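Local coordinates for translation initiation factor eIF2 assembly protein (Schizosaccharomyces pombe, PDB 4ZGP) that acts as an ATP-dependent folding chaperone that binds the gamma subunit of eIF2 and so lets it assemble with the alpha and beta subunits, at residues G110-P114 with L133-T137; A190-R195 with F206-D210. One frame throughout, in Å; residues are numbered along the deposited sequence.

Contact 1: G110-P114 with L133-T137. With ADP (adenosine-5'-diphosphate), chain C.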
loop_
_atom_site.group_PDB
_atom_site.type_symbol
_atom_site.label_atom_id
_atom_site.label_comp_id
_atom_site.label_asym_id
_atom_site.label_seq_id
_atom_site.Cartn_x
_atom_site.Cartn_y
_atom_site.Cartn_z
ATOM N N GLY A 110 5.682 -13.151 15.003
ATOM C CA GLY A 110 4.705 -14.208 14.802
ATOM C C GLY A 110 3.447 -13.899 14.005
ATOM O O GLY A 110 2.640 -14.789 13.763
ATOM N N ALA A 111 3.268 -12.651 13.581
ATOM C CA ALA A 111 2.084 -12.306 12.797
ATOM C C ALA A 111 2.421 -11.214 11.779
ATOM O O ALA A 111 3.018 -10.197 12.144
ATOM C CB ALA A 111 0.955 -11.862 13.707
ATOM N N VAL A 112 2.064 -11.452 10.515
ATOM C CA VAL A 112 2.384 -10.505 9.437
ATOM C C VAL A 112 1.221 -10.258 8.472
ATOM O O VAL A 112 0.271 -11.037 8.408
ATOM C CB VAL A 112 3.600 -10.984 8.597
ATOM C CG1 VAL A 112 4.803 -11.274 9.494
ATOM C CG2 VAL A 112 3.252 -12.208 7.752
ATOM N N VAL A 113 1.312 -9.146 7.743
ATOM C CA VAL A 113 0.457 -8.878 6.595
ATOM C C VAL A 113 1.325 -8.906 5.339
ATOM O O VAL A 113 2.295 -8.160 5.245
ATOM C CB VAL A 113 -0.257 -7.506 6.720
ATOM C CG1 VAL A 113 -0.963 -7.154 5.418
ATOM C CG2 VAL A 113 -1.258 -7.509 7.878
ATOM N N PRO A 114 1.016 -9.801 4.388
ATOM C CA PRO A 114 1.849 -9.945 3.192
ATOM C C PRO A 114 1.426 -9.016 2.068
ATOM O O PRO A 114 0.247 -8.679 2.005
ATOM C CB PRO A 114 1.607 -11.388 2.778
ATOM C CG PRO A 114 0.128 -11.592 3.170
ATOM C CD PRO A 114 -0.046 -10.819 4.450
ATOM N N LEU A 133 -6.372 -10.035 7.617
ATOM C CA LEU A 133 -5.155 -10.055 6.829
ATOM C C LEU A 133 -4.012 -10.690 7.617
ATOM O O LEU A 133 -2.958 -10.992 7.059
ATOM C CB LEU A 133 -4.752 -8.636 6.403
ATOM C CG LEU A 133 -5.516 -8.008 5.238
ATOM C CD1 LEU A 133 -5.040 -6.585 5.039
ATOM C CD2 LEU A 133 -5.271 -8.813 4.001
ATOM N N LYS A 134 -4.230 -10.867 8.912
ATOM C CA LYS A 134 -3.220 -11.439 9.794
ATOM C C LYS A 134 -2.823 -12.853 9.369
ATOM O O LYS A 134 -3.668 -13.721 9.225
ATOM C CB LYS A 134 -3.739 -11.449 11.224
ATOM C CG LYS A 134 -2.747 -11.919 12.280
ATOM C CD LYS A 134 -3.438 -11.926 13.644
ATOM C CE LYS A 134 -2.467 -12.146 14.788
ATOM N NZ LYS A 134 -3.204 -12.172 16.104
ATOM N N CYS A 135 -1.528 -13.073 9.157
ATOM C CA CYS A 135 -1.031 -14.388 8.757
ATOM C C CYS A 135 0.035 -14.795 9.751
ATOM O O CYS A 135 0.899 -13.982 10.096
ATOM C CB CYS A 135 -0.445 -14.377 7.345
ATOM S SG CYS A 135 -1.617 -13.952 6.051
ATOM N N THR A 136 -0.014 -16.047 10.203
ATOM C CA THR A 136 0.964 -16.528 11.180
ATOM C C THR A 136 1.837 -17.653 10.635
ATOM O O THR A 136 2.800 -18.065 11.277
ATOM C CB THR A 136 0.272 -17.027 12.462
ATOM O OG1 THR A 136 -0.697 -18.038 12.119
ATOM C CG2 THR A 136 -0.430 -15.878 13.156
ATOM N N THR A 137 1.503 -18.164 9.459
ATOM C CA THR A 137 2.297 -19.220 8.838
ATOM C C THR A 137 2.491 -18.917 7.370
ATOM O O THR A 137 1.793 -18.065 6.813
ATOM C CB THR A 137 1.627 -20.610 8.964
ATOM O OG1 THR A 137 0.471 -20.654 8.122
ATOM C CG2 THR A 137 1.191 -20.878 10.400
HETATM P PB ADP C . -3.179 -0.480 -0.058
HETATM O O1B ADP C . -2.410 0.832 -0.083
HETATM O O2B ADP C . -2.893 -1.382 -1.246
HETATM O O3B ADP C . -4.628 -0.255 0.320
HETATM P PA ADP C . -2.096 -0.872 2.601
HETATM O O1A ADP C . -2.243 0.629 2.651
HETATM O O2A ADP C . -0.790 -1.577 2.926
HETATM O O3A ADP C . -2.546 -1.386 1.136
HETATM O "O5'" ADP C . -3.219 -1.470 3.579
HETATM C "C5'" ADP C . -4.438 -2.037 3.100
HETATM C "C4'" ADP C . -5.292 -2.224 4.342
HETATM O "O4'" ADP C . -4.803 -3.342 5.087
HETATM C "C3'" ADP C . -5.177 -1.014 5.255
HETATM O "O3'" ADP C . -6.308 -0.149 5.110
HETATM C "C2'" ADP C . -5.089 -1.581 6.657
HETATM O "O2'" ADP C . -6.354 -1.512 7.321
HETATM C "C1'" ADP C . -4.703 -3.035 6.482
HETATM N N9 ADP C . -3.288 -3.176 6.906
HETATM C C8 ADP C . -2.215 -2.804 6.175
HETATM N N7 ADP C . -1.059 -3.063 6.846
HETATM C C5 ADP C . -1.392 -3.613 8.036
HETATM C C6 ADP C . -0.653 -4.127 9.213
HETATM N N6 ADP C . 0.705 -4.087 9.223
HETATM N N1 ADP C . -1.373 -4.626 10.253
HETATM C C2 ADP C . -2.723 -4.661 10.209
HETATM N N3 ADP C . -3.460 -4.213 9.172
HETATM C C4 ADP C . -2.862 -3.687 8.070
HETATM O O HOH W 1 2.927 -17.430 14.542
#
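Val112 and Cys135 form a single antiparallel bridge, a hydrogen-bonded pair: Val112 N gives to Cys135 O at 2.8 Å, nearly straight at 169°, and Cys135 N returns to Val112 O, also at 2.8 Å but more bent, at 147°. Beside this bridge, side chains add apolar contacts. CG2 of Val113 touches both Leu133 CB, at 4.0 Å, and the adenine C6 of ADP, at 3.7 Å, while CG1 lies near Leu133 CD1. With CG anti to its carbonyl carbon (chi1 -78°), Leu133 sends CD1 to within 3.3 Å of the ribose O4'. The two residues thus form part of the ADP pocket wall. An alanine in place of Val113 would probably open a gap beside the adenine and take away part of the packing on Leu133. Next along, the extended chain of Lys134 runs alongside Ala111, its CE 3.6 Å from Ala111 CB, on its way to a cation-pi contact with Trp185. Cys135 SG packs against CD and CG of Pro114, 3.9 Å from CD. Helix 138-146 packs Val141 against both Cys135 and Pro114, while strand 180-184 pairs with strand 112-115, placing Leu182 against Val112 and Pro114.

Contact 2: A190-R195 with F206-D210. With ADP (adenosine-5'-diphosphate), chain C.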
loop_
_atom_site.group_PDB
_atom_site.type_symbol
_atom_site.label_atom_id
_atom_site.label_comp_id
_atom_site.label_asym_id
_atom_site.label_seq_id
_atom_site.Cartn_x
_atom_site.Cartn_y
_atom_site.Cartn_z
ATOM N N ALA A 190 -9.379 1.121 12.046
ATOM C CA ALA A 190 -9.611 1.383 10.628
ATOM C C ALA A 190 -9.970 2.841 10.366
ATOM O O ALA A 190 -9.652 3.382 9.295
ATOM C CB ALA A 190 -10.711 0.467 10.092
ATOM N N SER A 191 -10.623 3.473 11.342
ATOM C CA SER A 191 -11.170 4.814 11.154
ATOM C C SER A 191 -10.161 5.920 11.427
ATOM O O SER A 191 -10.483 7.089 11.264
ATOM C CB SER A 191 -12.401 5.029 12.046
ATOM O OG SER A 191 -13.460 4.147 11.705
ATOM N N THR A 192 -8.954 5.583 11.871
ATOM C CA THR A 192 -7.943 6.637 11.994
ATOM C C THR A 192 -6.827 6.421 10.966
ATOM O O THR A 192 -5.672 6.830 11.180
ATOM C CB THR A 192 -7.364 6.741 13.416
ATOM O OG1 THR A 192 -6.677 5.541 13.743
ATOM C CG2 THR A 192 -8.493 6.971 14.446
ATOM N N GLU A 193 -7.205 5.803 9.853
ATOM C CA GLU A 193 -6.316 5.739 8.703
ATOM C C GLU A 193 -6.809 6.715 7.639
ATOM O O GLU A 193 -8.016 6.906 7.460
ATOM C CB GLU A 193 -6.221 4.321 8.139
ATOM C CG GLU A 193 -4.825 4.002 7.628
ATOM C CD GLU A 193 -4.797 2.965 6.536
ATOM O OE1 GLU A 193 -5.668 2.065 6.540
ATOM O OE2 GLU A 193 -3.898 3.062 5.678
ATOM N N PHE A 194 -5.865 7.346 6.949
ATOM C CA PHE A 194 -6.232 8.368 5.962
ATOM C C PHE A 194 -5.484 8.153 4.658
ATOM O O PHE A 194 -4.389 7.600 4.645
ATOM C CB PHE A 194 -5.929 9.784 6.487
ATOM C CG PHE A 194 -6.645 10.119 7.757
ATOM C CD1 PHE A 194 -7.925 10.660 7.720
ATOM C CD2 PHE A 194 -6.056 9.848 8.992
ATOM C CE1 PHE A 194 -8.618 10.956 8.907
ATOM C CE2 PHE A 194 -6.742 10.159 10.193
ATOM C CZ PHE A 194 -8.011 10.712 10.142
ATOM N N ARG A 195 -6.068 8.643 3.573
ATOM C CA ARG A 195 -5.391 8.651 2.289
ATOM C C ARG A 195 -5.147 10.104 1.901
ATOM O O ARG A 195 -6.060 10.915 1.972
ATOM C CB ARG A 195 -6.221 7.932 1.236
ATOM C CG ARG A 195 -5.612 8.017 -0.161
ATOM C CD ARG A 195 -6.039 6.850 -1.037
ATOM N NE ARG A 195 -5.441 5.587 -0.610
ATOM C CZ ARG A 195 -5.606 4.433 -1.245
ATOM N NH1 ARG A 195 -6.380 4.381 -2.321
ATOM N NH2 ARG A 195 -4.996 3.323 -0.803
ATOM N N PHE A 206 -6.989 15.214 1.791
ATOM C CA PHE A 206 -6.931 13.879 2.393
ATOM C C PHE A 206 -8.297 13.483 2.904
ATOM O O PHE A 206 -9.156 14.339 3.164
ATOM C CB PHE A 206 -5.874 13.786 3.518
ATOM C CG PHE A 206 -6.214 14.507 4.805
ATOM C CD1 PHE A 206 -6.924 13.872 5.828
ATOM C CD2 PHE A 206 -5.744 15.787 5.034
ATOM C CE1 PHE A 206 -7.199 14.514 7.020
ATOM C CE2 PHE A 206 -6.010 16.445 6.248
ATOM C CZ PHE A 206 -6.733 15.807 7.239
ATOM N N CYS A 207 -8.508 12.175 3.012
ATOM C CA CYS A 207 -9.787 11.672 3.457
ATOM C C CYS A 207 -9.599 10.471 4.329
ATOM O O CYS A 207 -8.569 9.812 4.293
ATOM C CB CYS A 207 -10.698 11.318 2.263
ATOM S SG CYS A 207 -10.128 10.048 1.119
ATOM N N GLN A 208 -10.604 10.235 5.152
ATOM C CA GLN A 208 -10.740 8.989 5.874
ATOM C C GLN A 208 -10.632 7.798 4.928
ATOM O O GLN A 208 -11.188 7.803 3.815
ATOM C CB GLN A 208 -12.070 8.946 6.629
ATOM C CG GLN A 208 -12.236 7.735 7.530
ATOM C CD GLN A 208 -13.484 7.810 8.386
ATOM O OE1 GLN A 208 -14.191 8.818 8.375
ATOM N NE2 GLN A 208 -13.759 6.742 9.128
ATOM N N ARG A 209 -9.933 6.755 5.375
ATOM C CA ARG A 209 -9.643 5.632 4.496
ATOM C C ARG A 209 -10.737 4.575 4.477
ATOM O O ARG A 209 -10.976 3.949 3.445
ATOM C CB ARG A 209 -8.312 4.997 4.888
ATOM C CG ARG A 209 -7.197 5.362 3.948
ATOM C CD ARG A 209 -6.847 4.212 3.025
ATOM N NE ARG A 209 -5.652 3.525 3.488
ATOM C CZ ARG A 209 -5.203 2.380 2.990
ATOM N NH1 ARG A 209 -4.097 1.849 3.478
ATOM N NH2 ARG A 209 -5.854 1.776 2.006
ATOM N N ASP A 210 -11.421 4.384 5.599
ATOM C CA ASP A 210 -12.473 3.361 5.650
ATOM C C ASP A 210 -13.826 3.984 5.362
ATOM O O ASP A 210 -13.898 5.162 5.020
ATOM C CB ASP A 210 -12.493 2.671 7.013
ATOM C CG ASP A 210 -12.940 3.592 8.109
ATOM O OD1 ASP A 210 -12.547 4.778 8.066
ATOM O OD2 ASP A 210 -13.683 3.144 9.010
HETATM P PB ADP C . -3.179 -0.480 -0.058
HETATM O O1B ADP C . -2.410 0.832 -0.083
HETATM O O2B ADP C . -2.893 -1.382 -1.246
HETATM O O3B ADP C . -4.628 -0.255 0.320
HETATM P PA ADP C . -2.096 -0.872 2.601
HETATM O O1A ADP C . -2.243 0.629 2.651
HETATM O O2A ADP C . -0.790 -1.577 2.926
HETATM O O3A ADP C . -2.546 -1.386 1.136
HETATM O "O5'" ADP C . -3.219 -1.470 3.579
HETATM C "C5'" ADP C . -4.438 -2.037 3.100
HETATM C "C4'" ADP C . -5.292 -2.224 4.342
HETATM O "O4'" ADP C . -4.803 -3.342 5.087
HETATM C "C3'" ADP C . -5.177 -1.014 5.255
HETATM O "O3'" ADP C . -6.308 -0.149 5.110
HETATM C "C2'" ADP C . -5.089 -1.581 6.657
HETATM O "O2'" ADP C . -6.354 -1.512 7.321
HETATM C "C1'" ADP C . -4.703 -3.035 6.482
HETATM N N9 ADP C . -3.288 -3.176 6.906
HETATM C C8 ADP C . -2.215 -2.804 6.175
HETATM N N7 ADP C . -1.059 -3.063 6.846
HETATM C C5 ADP C . -1.392 -3.613 8.036
HETATM C C6 ADP C . -0.653 -4.127 9.213
HETATM N N6 ADP C . 0.705 -4.087 9.223
HETATM N N1 ADP C . -1.373 -4.626 10.253
HETATM C C2 ADP C . -2.723 -4.661 10.209
HETATM N N3 ADP C . -3.460 -4.213 9.172
HETATM C C4 ADP C . -2.862 -3.687 8.070
#
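Bends at chi2 (-105°) and chi3 (-101°) steer Arg209 past the backbone of Phe194 to ADP, while Glu193, extended beyond CG, crosses it and presents OE2 to its NE and NH1. The resulting salt bridge is not a flat two-pronged pair: the carboxylate and guanidinium planes stand 70° apart, and the NE bond is weak. Both residues were deposited in two conformers, and their geometry here holds for one of them. The other carboxylate oxygen, Glu193 OE1, accepts from the ribose O3' at 2.7 Å, and Arg209 NH2 gives to the beta-phosphate O3B at 2.9 Å. Arg195 brings its NH2 within 3.3 Å of Arg209 NH2, and Asp246 bridges to both arginines. Behind this polar end the hairpin strands pair through Arg195 and Cys207, and the edge of Phe206 meets the face of Phe194, offset, with centroids 5.6 Å apart. Near the segment ends, Ser191 OG gives to Asp210 OD2 at 2.9 Å, and Gln208 NE2 holds the other carboxylate oxygen. Arg209 meets the phosphates directly and Arg195 lies close by, its NH2 3.7 Å from O1B, so together they would be expected to offset some negative charge, while Glu193 is likely to position Arg209.

How the contacts relate
Contact 1 closes before contact 2 opens along the chain, and their centres lie about 22 Å apart, the nearest atoms about 9 Å. The strands they use belong to different sheets. The 110-114 segment lies on strand 112-115, at the rim of a three-stranded antiparallel sheet, with the loop 133-137 bridged to it, whereas contact 2 joins neighbouring strands of the mixed sheet that also holds 243-250 and 253-261. ADP is what connects them: contact 1 meets its adenine and ribose through apolar groups, contact 2 its ribose and phosphates through charged ones. A nucleotide held between two sheet-bearing regions illustrates the ATP-grasp principle, and strand 180-184, next to 112-115, supplies Lys183, which also hydrogen-bonds ADP.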